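PDB 3CTP: periplasmic binding protein/LacI transcriptional regulator from Alkaliphilus metalliredigens, which probably regulates transcription as a DNA-binding repressor of the LacI family, and holds beta-D-xylulofuranose in its sugar pocket in this crystal. Local coordinates for residues E105-Y108 with L109-Q113; V216-L219 with E220-I223; I294-L297 with I298-I301. All coordinates share one frame; numbering follows the deposited sequence. Where two conformers were deposited one is given.

Interaction 1 (E105-Y108 with L109-Q113)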
loop_
_atom_site.group_PDB
_atom_site.type_symbol
_atom_site.label_atom_id
_atom_site.label_comp_id
_atom_site.label_asym_id
_atom_site.label_seq_id
_atom_site.Cartn_x
_atom_site.Cartn_y
_atom_site.Cartn_z
ATOM N N GLU A 105 -2.560 -19.014 3.124
ATOM C CA GLU A 105 -3.333 -19.292 1.914
ATOM C C GLU A 105 -4.308 -20.442 2.155
ATOM O O GLU A 105 -5.483 -20.377 1.773
ATOM C CB GLU A 105 -2.393 -19.624 0.739
ATOM C CG GLU A 105 -3.164 -19.856 -0.534
ATOM C CD GLU A 105 -2.267 -20.163 -1.710
ATOM O OE1 GLU A 105 -1.019 -20.229 -1.536
ATOM O OE2 GLU A 105 -2.849 -20.314 -2.816
ATOM N N LYS A 106 -3.829 -21.515 2.782
ATOM C CA LYS A 106 -4.719 -22.646 3.046
ATOM C C LYS A 106 -5.916 -22.241 3.914
ATOM O O LYS A 106 -7.065 -22.648 3.681
ATOM C CB LYS A 106 -3.922 -23.773 3.725
ATOM C CG LYS A 106 -4.765 -24.968 4.097
ATOM C CD LYS A 106 -3.883 -26.087 4.676
ATOM C CE LYS A 106 -2.923 -26.673 3.638
ATOM N NZ LYS A 106 -2.023 -27.744 4.243
ATOM N N THR A 107 -5.648 -21.413 4.922
ATOM C CA THR A 107 -6.687 -20.977 5.827
ATOM C C THR A 107 -7.724 -20.151 5.078
ATOM O O THR A 107 -8.914 -20.358 5.225
ATOM C CB THR A 107 -6.079 -20.121 6.945
ATOM O OG1 THR A 107 -5.209 -20.939 7.742
ATOM C CG2 THR A 107 -7.200 -19.525 7.818
ATOM N N TYR A 108 -7.259 -19.228 4.235
ATOM C CA TYR A 108 -8.214 -18.383 3.503
ATOM C C TYR A 108 -8.994 -19.172 2.454
ATOM O O TYR A 108 -10.155 -18.877 2.168
ATOM C CB TYR A 108 -7.535 -17.124 2.903
ATOM C CG TYR A 108 -7.482 -16.077 3.982
ATOM C CD1 TYR A 108 -8.662 -15.583 4.515
ATOM C CD2 TYR A 108 -6.292 -15.656 4.511
ATOM C CE1 TYR A 108 -8.658 -14.680 5.567
ATOM C CE2 TYR A 108 -6.268 -14.738 5.579
ATOM C CZ TYR A 108 -7.464 -14.265 6.092
ATOM O OH TYR A 108 -7.456 -13.363 7.153
ATOM N N LEU A 109 -8.361 -20.183 1.872
ATOM C CA LEU A 109 -9.091 -21.035 0.935
ATOM C C LEU A 109 -10.248 -21.695 1.678
ATOM O O LEU A 109 -11.370 -21.774 1.169
ATOM C CB LEU A 109 -8.150 -22.082 0.335
ATOM C CG LEU A 109 -8.686 -23.057 -0.716
ATOM C CD1 LEU A 109 -9.209 -22.318 -1.940
ATOM C CD2 LEU A 109 -7.592 -24.045 -1.095
ATOM N N GLU A 110 -9.990 -22.162 2.895
ATOM C CA GLU A 110 -11.039 -22.843 3.671
ATOM C C GLU A 110 -12.143 -21.853 4.077
ATOM O O GLU A 110 -13.335 -22.167 4.054
ATOM C CB GLU A 110 -10.444 -23.515 4.913
ATOM C CG GLU A 110 -9.475 -24.644 4.586
ATOM C CD GLU A 110 -8.965 -25.355 5.833
ATOM O OE1 GLU A 110 -9.364 -24.960 6.953
ATOM O OE2 GLU A 110 -8.172 -26.315 5.689
ATOM N N VAL A 111 -11.726 -20.660 4.480
ATOM C CA VAL A 111 -12.679 -19.647 4.912
ATOM C C VAL A 111 -13.525 -19.168 3.719
ATOM O O VAL A 111 -14.752 -19.039 3.823
ATOM C CB VAL A 111 -11.953 -18.476 5.565
ATOM C CG1 VAL A 111 -12.931 -17.368 5.874
ATOM C CG2 VAL A 111 -11.246 -18.950 6.840
ATOM N N LEU A 112 -12.891 -18.911 2.576
ATOM C CA LEU A 112 -13.659 -18.508 1.391
ATOM C C LEU A 112 -14.654 -19.588 0.966
ATOM O O LEU A 112 -15.793 -19.293 0.607
ATOM C CB LEU A 112 -12.699 -18.178 0.239
ATOM C CG LEU A 112 -11.902 -16.893 0.488
ATOM C CD1 LEU A 112 -10.706 -16.756 -0.458
ATOM C CD2 LEU A 112 -12.853 -15.659 0.381
ATOM N N GLN A 113 -14.232 -20.849 0.983
ATOM C CA GLN A 113 -15.154 -21.958 0.667
ATOM C C GLN A 113 -16.331 -22.010 1.642
ATOM O O GLN A 113 -17.483 -22.228 1.239
ATOM C CB GLN A 113 -14.391 -23.289 0.704
ATOM C CG GLN A 113 -15.255 -24.530 0.765
ATOM C CD GLN A 113 -14.415 -25.794 0.792
ATOM O OE1 GLN A 113 -14.240 -26.413 1.843
ATOM N NE2 GLN A 113 -13.866 -26.167 -0.360
#

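Interaction 2 (V216-L219 with E220-I223)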
loop_
_atom_site.group_PDB
_atom_site.type_symbol
_atom_site.label_atom_id
_atom_site.label_comp_id
_atom_site.label_asym_id
_atom_site.label_seq_id
_atom_site.Cartn_x
_atom_site.Cartn_y
_atom_site.Cartn_z
ATOM N N VAL A 216 7.818 -4.132 5.925
ATOM C CA VAL A 216 8.246 -2.908 6.579
ATOM C C VAL A 216 9.584 -3.124 7.298
ATOM O O VAL A 216 10.426 -2.216 7.350
ATOM C CB VAL A 216 7.171 -2.404 7.535
ATOM C CG1 VAL A 216 7.682 -1.226 8.351
ATOM C CG2 VAL A 216 5.954 -1.992 6.702
ATOM N N LYS A 217 9.802 -4.337 7.794
ATOM C CA LYS A 217 11.098 -4.645 8.437
ATOM C C LYS A 217 12.308 -4.463 7.528
ATOM O O LYS A 217 13.430 -4.236 8.013
ATOM C CB LYS A 217 11.098 -6.041 9.065
ATOM C CG LYS A 217 10.919 -7.164 8.099
ATOM C CD LYS A 217 10.930 -8.483 8.882
ATOM C CE LYS A 217 11.851 -8.358 10.093
ATOM N NZ LYS A 217 13.291 -8.483 9.769
ATOM N N MET A 218 12.100 -4.557 6.218
ATOM C CA MET A 218 13.193 -4.381 5.270
ATOM C C MET A 218 13.849 -3.025 5.456
ATOM O O MET A 218 15.021 -2.844 5.133
ATOM C CB MET A 218 12.643 -4.553 3.835
ATOM C CG MET A 218 13.631 -4.870 2.715
ATOM S SD MET A 218 12.745 -5.444 1.202
ATOM C CE MET A 218 12.591 -7.216 1.511
ATOM N N LEU A 219 13.113 -2.044 5.987
ATOM C CA LEU A 219 13.697 -0.710 6.126
ATOM C C LEU A 219 14.742 -0.652 7.249
ATOM O O LEU A 219 15.496 0.334 7.342
ATOM C CB LEU A 219 12.588 0.332 6.355
ATOM C CG LEU A 219 11.582 0.418 5.199
ATOM C CD1 LEU A 219 10.391 1.295 5.566
ATOM C CD2 LEU A 219 12.242 0.995 3.954
ATOM N N GLU A 220 14.776 -1.702 8.082
ATOM C CA GLU A 220 15.718 -1.835 9.198
ATOM C C GLU A 220 16.768 -2.920 8.932
ATOM O O GLU A 220 17.504 -3.300 9.852
ATOM C CB GLU A 220 14.986 -2.194 10.508
ATOM C CG GLU A 220 13.671 -1.441 10.747
ATOM C CD GLU A 220 12.720 -2.185 11.686
ATOM O OE1 GLU A 220 13.204 -2.967 12.537
ATOM O OE2 GLU A 220 11.484 -1.979 11.581
ATOM N N GLU A 221 16.815 -3.426 7.697
ATOM C CA GLU A 221 17.754 -4.499 7.316
ATOM C C GLU A 221 18.838 -3.958 6.387
ATOM O O GLU A 221 18.548 -3.131 5.518
ATOM C CB GLU A 221 17.004 -5.640 6.637
ATOM C CG GLU A 221 16.034 -6.313 7.598
ATOM C CD GLU A 221 15.220 -7.402 6.961
ATOM O OE1 GLU A 221 14.970 -7.355 5.733
ATOM O OE2 GLU A 221 14.782 -8.292 7.710
ATOM N N ASP A 222 20.070 -4.419 6.571
ATOM C CA ASP A 222 21.202 -3.996 5.735
ATOM C C ASP A 222 21.543 -5.078 4.737
ATOM O O ASP A 222 21.236 -6.245 4.967
ATOM C CB ASP A 222 22.452 -3.840 6.598
ATOM C CG ASP A 222 22.329 -2.755 7.646
ATOM O OD1 ASP A 222 21.640 -1.746 7.396
ATOM O OD2 ASP A 222 22.956 -2.915 8.718
ATOM N N ILE A 223 22.183 -4.694 3.634
ATOM C CA ILE A 223 22.820 -5.661 2.740
ATOM C C ILE A 223 24.297 -5.731 3.131
ATOM O O ILE A 223 24.952 -4.693 3.322
ATOM C CB ILE A 223 22.673 -5.239 1.268
ATOM C CG1 ILE A 223 21.201 -5.339 0.836
ATOM C CG2 ILE A 223 23.532 -6.120 0.360
ATOM C CD1 ILE A 223 20.964 -4.834 -0.570
#

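Interaction 3 (I294-L297 with I298-I301)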
loop_
_atom_site.group_PDB
_atom_site.type_symbol
_atom_site.label_atom_id
_atom_site.label_comp_id
_atom_site.label_asym_id
_atom_site.label_seq_id
_atom_site.Cartn_x
_atom_site.Cartn_y
_atom_site.Cartn_z
ATOM N N ILE A 294 -10.798 -11.197 -14.466
ATOM C CA ILE A 294 -12.234 -11.214 -14.206
ATOM C C ILE A 294 -13.007 -11.868 -15.367
ATOM O O ILE A 294 -13.927 -12.660 -15.151
ATOM C CB ILE A 294 -12.720 -9.797 -13.931
ATOM C CG1 ILE A 294 -12.207 -9.359 -12.561
ATOM C CG2 ILE A 294 -14.251 -9.728 -14.016
ATOM C CD1 ILE A 294 -12.747 -10.178 -11.392
ATOM N N GLU A 295 -12.642 -11.556 -16.603
ATOM C CA GLU A 295 -13.316 -12.171 -17.742
ATOM C C GLU A 295 -13.246 -13.673 -17.653
ATOM O O GLU A 295 -14.248 -14.354 -17.863
ATOM C CB GLU A 295 -12.663 -11.752 -19.059
ATOM C CG GLU A 295 -13.073 -10.387 -19.580
ATOM C CD GLU A 295 -14.566 -10.243 -19.805
ATOM O OE1 GLU A 295 -15.160 -11.023 -20.599
ATOM O OE2 GLU A 295 -15.131 -9.338 -19.197
ATOM N N LEU A 296 -12.067 -14.203 -17.346
ATOM C CA LEU A 296 -11.888 -15.660 -17.340
ATOM C C LEU A 296 -12.574 -16.279 -16.121
ATOM O O LEU A 296 -13.207 -17.339 -16.219
ATOM C CB LEU A 296 -10.405 -16.014 -17.349
ATOM C CG LEU A 296 -9.682 -15.581 -18.615
ATOM C CD1 LEU A 296 -8.172 -15.795 -18.482
ATOM C CD2 LEU A 296 -10.226 -16.389 -19.827
ATOM N N LEU A 297 -12.453 -15.644 -14.958
ATOM C CA LEU A 297 -13.132 -16.212 -13.789
ATOM C C LEU A 297 -14.642 -16.287 -14.033
ATOM O O LEU A 297 -15.300 -17.281 -13.681
ATOM C CB LEU A 297 -12.813 -15.376 -12.520
ATOM C CG LEU A 297 -13.414 -15.932 -11.226
ATOM C CD1 LEU A 297 -12.856 -17.315 -10.934
ATOM C CD2 LEU A 297 -13.127 -14.951 -10.067
ATOM N N ILE A 298 -15.206 -15.260 -14.658
ATOM C CA ILE A 298 -16.645 -15.271 -14.912
ATOM C C ILE A 298 -17.021 -16.393 -15.906
ATOM O O ILE A 298 -18.078 -17.025 -15.788
ATOM C CB ILE A 298 -17.115 -13.918 -15.441
ATOM C CG1 ILE A 298 -17.115 -12.857 -14.345
ATOM C CG2 ILE A 298 -18.496 -14.039 -16.113
ATOM C CD1 ILE A 298 -17.866 -13.249 -13.143
ATOM N N LYS A 299 -16.151 -16.664 -16.874
ATOM C CA LYS A 299 -16.410 -17.834 -17.752
ATOM C C LYS A 299 -16.494 -19.124 -16.959
ATOM O O LYS A 299 -17.400 -19.958 -17.184
ATOM C CB LYS A 299 -15.317 -17.984 -18.829
ATOM C CG LYS A 299 -15.387 -16.953 -19.898
ATOM C CD LYS A 299 -14.368 -17.287 -20.995
ATOM C CE LYS A 299 -14.034 -16.059 -21.793
ATOM N NZ LYS A 299 -15.196 -15.645 -22.592
ATOM N N ILE A 300 -15.556 -19.320 -16.039
ATOM C CA ILE A 300 -15.557 -20.531 -15.238
ATOM C C ILE A 300 -16.819 -20.540 -14.363
ATOM O O ILE A 300 -17.504 -21.556 -14.268
ATOM C CB ILE A 300 -14.298 -20.697 -14.353
ATOM C CG1 ILE A 300 -12.994 -20.642 -15.170
ATOM C CG2 ILE A 300 -14.356 -22.013 -13.561
ATOM C CD1 ILE A 300 -12.881 -21.748 -16.183
ATOM N N ILE A 301 -17.135 -19.404 -13.733
ATOM C CA ILE A 301 -18.329 -19.360 -12.888
ATOM C C ILE A 301 -19.578 -19.754 -13.658
ATOM O O ILE A 301 -20.446 -20.479 -13.139
ATOM C CB ILE A 301 -18.520 -17.947 -12.276
ATOM C CG1 ILE A 301 -17.433 -17.677 -11.232
ATOM C CG2 ILE A 301 -19.965 -17.788 -11.716
ATOM C CD1 ILE A 301 -17.412 -16.195 -10.776
HETATM O O HOH W 1 -14.102 -12.532 -22.527
#

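Interaction 1 (E105-Y108 with L109-Q113)
Leu112 turns its CG opposite its own carbonyl carbon (chi1 -70°) and Val111 does the same with its CG2, which lays these branches back over the carbonyl oxygens of Tyr108 and Thr107, one turn earlier. Both lie on the alpha helix 102-114, which packs on the seven-stranded mixed sheet of the first lobe in this periplasmic binding protein-like fold. Leu112 CG sits 3.1 Å from Tyr108 O, with CB and CD1 close by, and the same oxygen accepts the hydrogen bond from Leu112 N at 2.8 Å. Thr107 O is used in the same way: Val111 N bonds to it at 2.9 Å while Val111 CG2 rests 3.2 Å away.

Lys106 and Glu110 run side by side on the outer face, pointing the same way, yet the nearest approach of the two side chains is the aliphatic Lys106 CG against Glu110 OE2, at 4.0 Å. Their charged ends are 6.5 Å apart, Lys106 NZ to Glu110 OE2, and Lys106 NZ forms its salt bridge with Glu130, so any attraction to Glu110 is probably weak.

The inner face is largely apolar, with Leu109 and Leu112 both on Ile120 of strand 119-123. Leu112 also reaches Cys96 of strand 92-97 and, across the dimer interface, Phe94 of the second subunit, and an alanine here would probably open a gap between helix, sheet and partner subunit and strip Tyr108 O of the cover given by CG and CD1. Glu105, buried about 13 Å from the bound sugar, is gripped through its carboxylate by Ser125, Tyr131 and the backbone N of Gln126. Tyr108 carries the contact into the dimer: its OH is hydrogen-bonded to Glu83 OE2 and to Leu93 N of the second subunit.

Interaction 2 (V216-L219 with E220-I223)
Lys217 and Glu221 form a salt bridge on the surface, NZ to OE2 at 2.5 Å, across the end of a short 3-10 turn. This turn lies in the loop between strands 206-209 and 234-237 of the periplasmic binding protein-like domain. The ammonium group meets Glu221 OE2 from above the carboxylate plane, 36° out of it. So short a separation between two exposed groups is best read with some caution, the more so because Glu221 also touches a crystal neighbour. The two side chains slant across each other, and Glu221 CG passes 3.4 Å from Lys217 O. The other carboxylate oxygen, OE1, lies beside Met218, 3.5 Å from its CA.

Lys217 reaches its partner through two features of its chain: CG is wedged between the backbone N and the carbonyl carbon (chi1 63°), and the chain then folds at its far end. Glu221, by contrast, is extended beyond CG.

Behind the pair stands the backbone. Three successive bonds, each spanning three residues, wind the turn: Leu219 N to Val216 O at 3.0 Å, Glu220 N to Lys217 O at 2.9 Å, and Glu221 N to Met218 O at 3.2 Å. The last, with Glu221 N well above the Met218 carbonyl plane, probably helps to place the start of the Glu221 side chain.

Further out, Met218 packs on Phe210, while Val216 and Leu219 meet Phe270 and Leu274 of the second subunit, so the turn is apolar toward the dimer partner and charged toward solvent. At its close, Leu219 O accepts a weak hydrogen bond from Arg248 NH1.

Interaction 3 (I294-L297 with I298-I301)
Ile301 leans back along helix 286-302 onto Leu297, one turn earlier, in a plain i to i+4 contact of an alpha helix. Its CB stands 3.6 Å from Leu297 O. The next atom, CG1, points opposite the carbonyl carbon (chi1 -70°), which draws it back to 3.3 Å from that same oxygen. From there the chain is extended, and CD1 at the tip, still near Leu297 O, meets Leu297 CG at 4.0 Å, the two side chains passing at a slant. Leu297 contributes by holding its own CG opposite its backbone N (chi1 -177°). Leu297 O is thus flanked by the isoleucine's carbons and at the same time takes the hydrogen bond from Ile301 N, 2.8 Å long.

A similar overlap occurs three residues earlier, where Ile298 CG1 rests 3.3 Å from Ile294 O, the acceptor for Ile298 N, and lies against the CG2 methyl of Ile294.

The polar side works differently. The charged ends of Glu295 and Lys299 do not meet, OE1 and NZ being 5.0 Å apart. A water bridges them, donating to Glu295 OE1 at 2.7 Å and accepting a weak bond from Lys299 NZ. The other oxygen, Glu295 OE2, forms a salt bridge with Lys89, so the carboxylate is held at both oxygens and its charge is likely to be offset mainly by Lys89.

Around the helix, Ile298 and Ile301 pack on Tyr91, and Ile300 on Pro137. Ile294 fits against Ile82, Tyr85 and Ala86 of the helix 73-88, and with Leu297 it rests on Ile121 of strand 119-123, which seats this helix beside its neighbour on the sheet.

Along the chain the contacts follow one another as numbered. Interactions 1 and 3 share the first lobe, their centres about 20 Å apart. Helix 102-114 meets Ile120 and helix 286-302 meets Ile121, neighbouring residues of strand 119-123, so the two helices flank the mixed sheet on opposite faces. Interaction 2 belongs to the other lobe, with its four-stranded parallel sheet, about 39 Å from interaction 3 between centres. The chain therefore returns to the first lobe after building the second, as in periplasmic binding proteins. Interactions 1 and 2 both reach the second subunit, which therefore contacts both lobes; interaction 3 touches no other chain of the assembly.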